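Local coordinates for 3,4-dihydroxy-2-butanone 4-phosphate synthase (Acinetobacter baumannii, PDB 6MNZ), which probably converts D-ribulose 5-phosphate into formate and 3,4-dihydroxy-2-butanone 4-phosphate, a step of riboflavin biosynthesis, using magnesium or manganese, at residues Y226-A237 against V329-L337; S88-T96 against R104-V112. One frame throughout, in Å; residues are numbered along the deposited sequence.

From the N terminus, the chain reaches contact 2 first. There it makes a short loop, and helix 101-112 folds back on strand 90-91 and the residues that follow it. Contact 1 comes later. It closes a long loop: 91 residues separate the hairpin of strands 220-228 and 235-239 from the end of helix 320-336. The two loops neither nest nor cross. Contact 2 is complete before contact 1 begins. Their centres are about 39 Å apart, on opposite sides of the chain's centre. Contact 2 joins helix 101-112 to strand 90-91 in the DHBP synthase part. Contact 1 joins the hairpin to helix 320-336 in the part related to GTP cyclohydrolase II.

Contact 1: residues Y226-A237 against V329-L337; sequences YREIGNPDIHLA and VGAQILRDL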
loop_
_atom_site.group_PDB
_atom_site.type_symbol
_atom_site.label_atom_id
_atom_site.label_comp_id
_atom_site.label_asym_id
_atom_site.label_seq_id
_atom_site.Cartn_x
_atom_site.Cartn_y
_atom_site.Cartn_z
ATOM N N TYR A 226 1.504 17.862 -11.852
ATOM C CA TYR A 226 0.672 18.587 -10.903
ATOM C C TYR A 226 0.629 17.857 -9.566
ATOM O O TYR A 226 0.816 16.639 -9.498
ATOM C CB TYR A 226 -0.751 18.756 -11.439
ATOM C CG TYR A 226 -0.845 19.679 -12.628
ATOM C CD1 TYR A 226 -0.654 19.204 -13.918
ATOM C CD2 TYR A 226 -1.112 21.029 -12.463
ATOM C CE1 TYR A 226 -0.865 20.019 -15.012
ATOM C CE2 TYR A 226 -1.350 21.843 -13.550
ATOM C CZ TYR A 226 -1.115 21.360 -14.818
ATOM O OH TYR A 226 -1.155 22.216 -15.894
ATOM N N ARG A 227 0.373 18.616 -8.502
ATOM C CA ARG A 227 0.081 18.056 -7.189
ATOM C C ARG A 227 -1.137 18.746 -6.592
ATOM O O ARG A 227 -1.249 19.974 -6.642
ATOM C CB ARG A 227 1.281 18.208 -6.247
ATOM C CG ARG A 227 2.121 16.950 -6.102
ATOM C CD ARG A 227 2.878 16.937 -4.783
ATOM N NE ARG A 227 3.931 17.949 -4.738
ATOM C CZ ARG A 227 5.209 17.721 -5.031
ATOM N NH1 ARG A 227 5.592 16.543 -5.511
ATOM N NH2 ARG A 227 6.092 18.705 -4.931
ATOM N N GLU A 228 -1.983 17.961 -5.929
ATOM C CA GLU A 228 -3.172 18.468 -5.261
ATOM C C GLU A 228 -2.966 18.520 -3.751
ATOM O O GLU A 228 -2.115 17.819 -3.199
ATOM C CB GLU A 228 -4.399 17.609 -5.575
ATOM C CG GLU A 228 -5.701 18.249 -5.122
ATOM C CD GLU A 228 -6.910 17.379 -5.380
ATOM O OE1 GLU A 228 -6.807 16.158 -5.139
ATOM O OE2 GLU A 228 -8.018 17.947 -5.472
ATOM N N ILE A 229 -3.682 19.448 -3.107
ATOM C CA ILE A 229 -3.644 19.557 -1.654
ATOM C C ILE A 229 -3.849 18.185 -1.038
ATOM O O ILE A 229 -4.811 17.480 -1.364
ATOM C CB ILE A 229 -4.726 20.538 -1.165
ATOM C CG1 ILE A 229 -4.531 21.925 -1.780
ATOM C CG2 ILE A 229 -4.727 20.614 0.354
ATOM C CD1 ILE A 229 -3.187 22.558 -1.491
ATOM N N GLY A 230 -3.028 17.867 -0.042
ATOM C CA GLY A 230 -3.124 16.619 0.671
ATOM C C GLY A 230 -2.324 15.483 0.071
ATOM O O GLY A 230 -1.928 14.574 0.807
ATOM N N ASN A 231 -1.964 15.579 -1.212
ATOM C CA ASN A 231 -0.865 14.819 -1.793
ATOM C C ASN A 231 -0.967 13.344 -1.424
ATOM O O ASN A 231 -0.109 12.820 -0.705
ATOM C CB ASN A 231 0.474 15.396 -1.327
ATOM C CG ASN A 231 1.658 14.610 -1.845
ATOM O OD1 ASN A 231 2.149 14.868 -2.943
ATOM N ND2 ASN A 231 2.000 13.535 -1.145
ATOM N N PRO A 232 -1.955 12.622 -1.960
ATOM C CA PRO A 232 -1.747 11.212 -2.317
ATOM C C PRO A 232 -1.247 10.976 -3.737
ATOM O O PRO A 232 -1.435 9.873 -4.258
ATOM C CB PRO A 232 -3.154 10.607 -2.137
ATOM C CG PRO A 232 -4.010 11.688 -1.531
ATOM C CD PRO A 232 -3.381 12.972 -1.942
ATOM N N ASP A 233 -0.780 12.011 -4.431
ATOM C CA ASP A 233 -0.867 12.053 -5.883
ATOM C C ASP A 233 0.367 12.752 -6.428
ATOM O O ASP A 233 0.944 13.621 -5.771
ATOM C CB ASP A 233 -2.136 12.785 -6.330
ATOM C CG ASP A 233 -2.386 14.046 -5.526
ATOM O OD1 ASP A 233 -1.456 14.877 -5.424
ATOM O OD2 ASP A 233 -3.536 14.255 -5.084
ATOM N N ILE A 234 0.760 12.379 -7.642
ATOM C CA ILE A 234 1.331 13.308 -8.609
ATOM C C ILE A 234 0.575 13.155 -9.926
ATOM O O ILE A 234 0.448 12.038 -10.440
ATOM C CB ILE A 234 2.842 13.070 -8.789
ATOM C CG1 ILE A 234 3.441 14.076 -9.771
ATOM C CG2 ILE A 234 3.095 11.635 -9.195
ATOM C CD1 ILE A 234 3.693 15.427 -9.145
ATOM N N HIS A 235 -0.100 14.221 -10.347
ATOM C CA HIS A 235 -0.922 14.199 -11.550
ATOM C C HIS A 235 -0.142 14.722 -12.750
ATOM O O HIS A 235 0.638 15.671 -12.642
ATOM C CB HIS A 235 -2.189 15.036 -11.361
ATOM C CG HIS A 235 -2.924 14.740 -10.093
ATOM N ND1 HIS A 235 -3.908 13.781 -10.013
ATOM C CD2 HIS A 235 -2.907 15.361 -8.890
ATOM C CE1 HIS A 235 -4.342 13.707 -8.767
ATOM N NE2 HIS A 235 -3.801 14.698 -8.083
ATOM N N LEU A 236 -0.445 14.163 -13.920
ATOM C CA LEU A 236 0.233 14.525 -15.155
ATOM C C LEU A 236 -0.762 15.076 -16.169
ATOM O O LEU A 236 -1.963 14.794 -16.112
ATOM C CB LEU A 236 0.965 13.321 -15.758
ATOM C CG LEU A 236 2.043 12.704 -14.869
ATOM C CD1 LEU A 236 2.514 11.394 -15.460
ATOM C CD2 LEU A 236 3.205 13.661 -14.695
ATOM N N ALA A 237 -0.227 15.801 -17.152
ATOM C CA ALA A 237 -1.013 16.246 -18.300
ATOM C C ALA A 237 -0.109 16.245 -19.524
ATOM O O ALA A 237 0.923 16.922 -19.528
ATOM C CB ALA A 237 -1.607 17.631 -18.057
ATOM N N VAL A 329 -10.025 17.418 -10.193
ATOM C CA VAL A 329 -8.590 17.482 -10.453
ATOM C C VAL A 329 -8.336 17.657 -11.944
ATOM O O VAL A 329 -7.627 18.577 -12.365
ATOM C CB VAL A 329 -7.886 16.227 -9.903
ATOM C CG1 VAL A 329 -6.428 16.179 -10.356
ATOM C CG2 VAL A 329 -7.971 16.199 -8.387
ATOM N N GLY A 330 -9.018 16.860 -12.766
ATOM C CA GLY A 330 -8.850 16.978 -14.204
ATOM C C GLY A 330 -9.282 18.325 -14.747
ATOM O O GLY A 330 -8.685 18.830 -15.700
ATOM N N ALA A 331 -10.231 18.981 -14.078
ATOM C CA ALA A 331 -10.747 20.248 -14.579
ATOM C C ALA A 331 -9.828 21.409 -14.218
ATOM O O ALA A 331 -9.592 22.296 -15.047
ATOM C CB ALA A 331 -12.154 20.497 -14.035
ATOM N N GLN A 332 -9.240 21.380 -13.020
ATOM C CA GLN A 332 -8.294 22.421 -12.640
ATOM C C GLN A 332 -7.008 22.331 -13.450
ATOM O O GLN A 332 -6.429 23.363 -13.806
ATOM C CB GLN A 332 -7.985 22.329 -11.147
ATOM C CG GLN A 332 -9.186 22.588 -10.251
ATOM C CD GLN A 332 -8.861 22.438 -8.775
ATOM O OE1 GLN A 332 -7.756 22.758 -8.334
ATOM N NE2 GLN A 332 -9.811 21.911 -8.010
ATOM N N ILE A 333 -6.626 21.123 -13.867
ATOM C CA ILE A 333 -5.499 20.972 -14.783
ATOM C C ILE A 333 -5.819 21.626 -16.121
ATOM O O ILE A 333 -4.981 22.318 -16.712
ATOM C CB ILE A 333 -5.142 19.484 -14.950
ATOM C CG1 ILE A 333 -4.493 18.956 -13.667
ATOM C CG2 ILE A 333 -4.226 19.284 -16.150
ATOM C CD1 ILE A 333 -4.210 17.464 -13.679
ATOM N N LEU A 334 -7.000 21.333 -16.666
ATOM C CA LEU A 334 -7.332 21.802 -18.005
ATOM C C LEU A 334 -7.513 23.315 -18.042
ATOM O O LEU A 334 -7.098 23.961 -19.010
ATOM C CB LEU A 334 -8.594 21.100 -18.501
ATOM C CG LEU A 334 -8.451 19.588 -18.689
ATOM C CD1 LEU A 334 -9.816 18.921 -18.785
ATOM C CD2 LEU A 334 -7.610 19.275 -19.917
ATOM N N ARG A 335 -8.042 23.907 -16.969
ATOM C CA ARG A 335 -8.055 25.362 -16.871
ATOM C C ARG A 335 -6.643 25.920 -16.761
ATOM O O ARG A 335 -6.327 26.950 -17.369
ATOM C CB ARG A 335 -8.892 25.808 -15.676
ATOM C CG ARG A 335 -8.906 27.318 -15.480
ATOM C CD ARG A 335 -10.034 27.750 -14.558
ATOM N NE ARG A 335 -9.785 27.348 -13.177
ATOM C CZ ARG A 335 -10.640 26.670 -12.415
ATOM N NH1 ARG A 335 -11.834 26.316 -12.877
ATOM N NH2 ARG A 335 -10.305 26.358 -11.172
ATOM N N ASP A 336 -5.805 25.304 -15.923
ATOM C CA ASP A 336 -4.430 25.769 -15.785
ATOM C C ASP A 336 -3.691 25.710 -17.113
ATOM O O ASP A 336 -2.851 26.573 -17.393
ATOM C CB ASP A 336 -3.696 24.939 -14.731
ATOM C CG ASP A 336 -2.230 25.307 -14.618
ATOM O OD1 ASP A 336 -1.922 26.332 -13.976
ATOM O OD2 ASP A 336 -1.383 24.554 -15.144
ATOM N N LEU A 337 -4.021 24.737 -17.959
ATOM C CA LEU A 337 -3.466 24.669 -19.302
ATOM C C LEU A 337 -4.124 25.645 -20.269
ATOM O O LEU A 337 -3.615 25.820 -21.382
ATOM C CB LEU A 337 -3.597 23.244 -19.844
ATOM C CG LEU A 337 -2.817 22.178 -19.071
ATOM C CD1 LEU A 337 -3.269 20.778 -19.459
ATOM C CD2 LEU A 337 -1.320 22.339 -19.298
#
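Ile333 fills a hollow between Tyr226, His235 and Ala237. Ile333 CG1 sits over the Tyr226 ring, 3.8 Å from the centroid and 11° off the normal, as a CH-pi contact. Its CG2 wedges between the ring and the neighbouring strand, with Ile333 CG2 3.6 Å from Ala237 CB. Its CD1 continues toward CB of His235. One turn earlier, Val329 straddles two residues. Val329 CG1 stands over the face of the imidazole, 3.5 Å from the centroid of the His235 ring. Chi1 of 171° sets CG1 anti to the backbone N and leaves CG2 beside that N, against the carboxylate of Glu228. Val329 CG2 is 3.4 Å from Glu228 OE2. At the far end Leu337 CD1 lies 3.8 Å from Ala237 CB. Tyr226 OH donates a hydrogen bond of 2.5 Å to Asp336 OD2. The ring and carboxylate planes are nearly perpendicular, 88° apart.

Tyr226 and His235 are a hydrogen-bonded antiparallel pair of a beta-hairpin, and helix 329-336 lies across one face of it. Met200 of helix 192-202 touches both Glu228 and Val329. Leu236 points away from the helix and packs on Leu301 of the second subunit.

The chemistry is a largely apolar interface with one polar clasp at its edge. Arg208 also forms a salt bridge with Asp336 OD2. The tyrosine hydroxyl and the arginine thus share one carboxylate oxygen, which probably helps keep Asp336 charged.

Contact 2: residues S88-T96 against R104-V112; sequences SIEAAEGIT and RAHTIQAAV
Thr107 reaches from helix 104-112 into the backbone of residues 90-92. Its CB lies 3.9 Å from Ala92 N. Two branches leave from there. The methyl branch meets the end of the strand, with Thr107 CG2 3.6 Å from Ala91 CA and also close to the carbonyl oxygen of Glu90. The hydroxyl branch ends at OG1. Chi1 of -68° sets OG1 beside the backbone N of Thr107, anti to the carbonyl carbon, where it can also meet Glu103 O. That oxygen, one turn back in the helix, is hydrogen-bonded to it. Ala92 N gives Thr107 OG1 a weak hydrogen bond of 3.3 Å, with an angle of 154° at the hydrogen. Ile95 CG2 also touches it, 3.9 Å from Thr107 OG1.

Ala92 fits down onto the helix next to this threonine. Its methyl meets the next turn, with Ala92 CB 3.8 Å from Ala110 CB. His106 is exposed; chi1 of 175° sets CG anti to the backbone N and carries the imidazole out to Gly94. The ring turns an edge to the loop, and His106 NE2 is 3.5 Å from Gly94 CA, which lies in the ring plane.

The strand is also joined by backbone bonds to Val122, His126 and Ile127. Ala105 and Ile108 of the helix pack on helix 42-52, and Ile108 and Ala111 on Leu58 of strand 57-60.

The Thr107 hydroxyl can donate to Glu103 O while accepting from Ala92 N. It can thus bridge the helix to the loop backbone, though its bond from Ala92 N is weak.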
loop_
_atom_site.group_PDB
_atom_site.type_symbol
_atom_site.label_atom_id
_atom_site.label_comp_id
_atom_site.label_asym_id
_atom_site.label_seq_id
_atom_site.Cartn_x
_atom_site.Cartn_y
_atom_site.Cartn_z
ATOM N N SER A 88 -7.444 6.516 20.003
ATOM C CA SER A 88 -7.541 6.367 21.447
ATOM C C SER A 88 -8.620 7.287 22.004
ATOM O O SER A 88 -8.811 8.408 21.525
ATOM C CB SER A 88 -6.195 6.676 22.105
ATOM O OG SER A 88 -5.251 5.648 21.855
ATOM N N ILE A 89 -9.431 6.738 22.910
ATOM C CA ILE A 89 -10.620 7.439 23.373
ATOM C C ILE A 89 -10.211 8.644 24.214
ATOM O O ILE A 89 -9.173 8.642 24.890
ATOM C CB ILE A 89 -11.535 6.496 24.173
ATOM C CG1 ILE A 89 -11.808 5.202 23.406
ATOM C CG2 ILE A 89 -12.854 7.176 24.463
ATOM C CD1 ILE A 89 -12.562 4.153 24.224
ATOM N N GLU A 90 -11.090 9.640 24.255
ATOM C CA GLU A 90 -10.765 10.970 24.746
ATOM C C GLU A 90 -11.581 11.256 25.997
ATOM O O GLU A 90 -12.762 10.901 26.074
ATOM C CB GLU A 90 -11.049 12.026 23.677
ATOM C CG GLU A 90 -9.905 12.992 23.423
ATOM C CD GLU A 90 -8.574 12.292 23.197
ATOM O OE1 GLU A 90 -8.587 11.088 22.864
ATOM O OE2 GLU A 90 -7.528 12.881 23.548
ATOM N N ALA A 91 -10.927 11.829 27.003
ATOM C CA ALA A 91 -11.620 12.368 28.162
ATOM C C ALA A 91 -10.896 13.609 28.656
ATOM O O ALA A 91 -9.670 13.714 28.557
ATOM C CB ALA A 91 -11.724 11.326 29.281
ATOM N N ALA A 92 -11.670 14.562 29.169
ATOM C CA ALA A 92 -11.119 15.763 29.774
ATOM C C ALA A 92 -10.934 15.550 31.276
ATOM O O ALA A 92 -10.759 14.420 31.741
ATOM C CB ALA A 92 -12.018 16.960 29.476
ATOM N N GLU A 93 -10.663 16.642 31.989
ATOM C CA GLU A 93 -10.444 16.638 33.433
ATOM C C GLU A 93 -11.229 17.765 34.096
ATOM O O GLU A 93 -10.699 18.555 34.881
ATOM C CB GLU A 93 -8.955 16.753 33.748
ATOM C CG GLU A 93 -8.089 15.730 33.027
ATOM C CD GLU A 93 -7.805 16.114 31.586
ATOM O OE1 GLU A 93 -8.522 16.985 31.053
ATOM O OE2 GLU A 93 -6.815 15.609 31.016
ATOM N N GLY A 94 -12.507 17.882 33.743
ATOM C CA GLY A 94 -13.523 18.256 34.705
ATOM C C GLY A 94 -14.619 17.218 34.820
ATOM O O GLY A 94 -15.789 17.554 35.029
ATOM N N ILE A 95 -14.245 15.949 34.698
ATOM C CA ILE A 95 -15.183 14.869 34.431
ATOM C C ILE A 95 -15.176 13.920 35.618
ATOM O O ILE A 95 -14.158 13.758 36.298
ATOM C CB ILE A 95 -14.830 14.121 33.129
ATOM C CG1 ILE A 95 -13.569 13.279 33.329
ATOM C CG2 ILE A 95 -14.642 15.116 31.988
ATOM C CD1 ILE A 95 -13.066 12.621 32.067
ATOM N N THR A 96 -16.340 13.340 35.912
ATOM C CA THR A 96 -16.402 12.203 36.822
ATOM C C THR A 96 -16.398 10.876 36.075
ATOM O O THR A 96 -15.412 10.134 36.118
ATOM C CB THR A 96 -17.659 12.292 37.698
ATOM O OG1 THR A 96 -18.772 12.706 36.895
ATOM C CG2 THR A 96 -17.455 13.280 38.834
ATOM N N ARG A 104 -19.384 14.886 28.200
ATOM C CA ARG A 104 -18.903 14.637 26.846
ATOM C C ARG A 104 -18.667 15.944 26.101
ATOM O O ARG A 104 -17.587 16.166 25.539
ATOM C CB ARG A 104 -19.905 13.764 26.092
ATOM C CG ARG A 104 -19.701 12.274 26.293
ATOM C CD ARG A 104 -20.603 11.468 25.379
ATOM N NE ARG A 104 -21.606 10.716 26.124
ATOM C CZ ARG A 104 -22.589 10.026 25.560
ATOM N NH1 ARG A 104 -22.679 9.962 24.240
ATOM N NH2 ARG A 104 -23.471 9.387 26.316
ATOM N N ALA A 105 -19.677 16.815 26.068
ATOM C CA ALA A 105 -19.492 18.154 25.519
ATOM C C ALA A 105 -18.255 18.820 26.108
ATOM O O ALA A 105 -17.368 19.268 25.374
ATOM C CB ALA A 105 -20.739 19.000 25.781
ATOM N N HIS A 106 -18.112 18.752 27.434
ATOM C CA HIS A 106 -16.950 19.349 28.084
ATOM C C HIS A 106 -15.657 18.708 27.598
ATOM O O HIS A 106 -14.663 19.403 27.353
ATOM C CB HIS A 106 -17.081 19.216 29.601
ATOM C CG HIS A 106 -15.884 19.697 30.358
ATOM N ND1 HIS A 106 -14.993 20.613 29.842
ATOM C CD2 HIS A 106 -15.434 19.396 31.599
ATOM C CE1 HIS A 106 -13.980 20.755 30.680
ATOM N NE2 HIS A 106 -14.237 20.048 31.766
ATOM N N THR A 107 -15.666 17.390 27.391
ATOM C CA THR A 107 -14.478 16.718 26.873
ATOM C C THR A 107 -14.102 17.259 25.498
ATOM O O THR A 107 -12.919 17.464 25.201
ATOM C CB THR A 107 -14.712 15.208 26.813
ATOM O OG1 THR A 107 -14.807 14.686 28.145
ATOM C CG2 THR A 107 -13.572 14.513 26.076
ATOM N N ILE A 108 -15.091 17.420 24.617
ATOM C CA ILE A 108 -14.816 17.926 23.275
ATOM C C ILE A 108 -14.153 19.296 23.352
ATOM O O ILE A 108 -13.150 19.559 22.678
ATOM C CB ILE A 108 -16.112 17.972 22.447
ATOM C CG1 ILE A 108 -16.603 16.552 22.161
ATOM C CG2 ILE A 108 -15.893 18.732 21.144
ATOM C CD1 ILE A 108 -18.096 16.456 21.932
ATOM N N GLN A 109 -14.692 20.182 24.192
ATOM C CA GLN A 109 -14.148 21.531 24.301
ATOM C C GLN A 109 -12.657 21.500 24.609
ATOM O O GLN A 109 -11.874 22.245 24.010
ATOM C CB GLN A 109 -14.899 22.315 25.378
ATOM C CG GLN A 109 -16.377 22.533 25.080
ATOM C CD GLN A 109 -16.628 23.116 23.701
ATOM O OE1 GLN A 109 -17.667 22.858 23.098
ATOM N NE2 GLN A 109 -15.769 24.042 23.280
ATOM N N ALA A 110 -12.243 20.622 25.526
ATOM C CA ALA A 110 -10.832 20.533 25.880
ATOM C C ALA A 110 -9.989 20.149 24.673
ATOM O O ALA A 110 -8.908 20.710 24.458
ATOM C CB ALA A 110 -10.638 19.523 27.011
ATOM N N ALA A 111 -10.499 19.248 23.833
ATOM C CA ALA A 111 -9.730 18.798 22.680
ATOM C C ALA A 111 -9.576 19.912 21.651
ATOM O O ALA A 111 -8.477 20.128 21.125
ATOM C CB ALA A 111 -10.398 17.576 22.050
ATOM N N VAL A 112 -10.633 20.700 21.435
ATOM C CA VAL A 112 -10.658 21.671 20.348
ATOM C C VAL A 112 -10.435 23.094 20.832
ATOM O O VAL A 112 -10.589 24.036 20.043
ATOM C CB VAL A 112 -11.984 21.587 19.562
ATOM C CG1 VAL A 112 -12.234 20.160 19.095
ATOM C CG2 VAL A 112 -13.142 22.094 20.409
#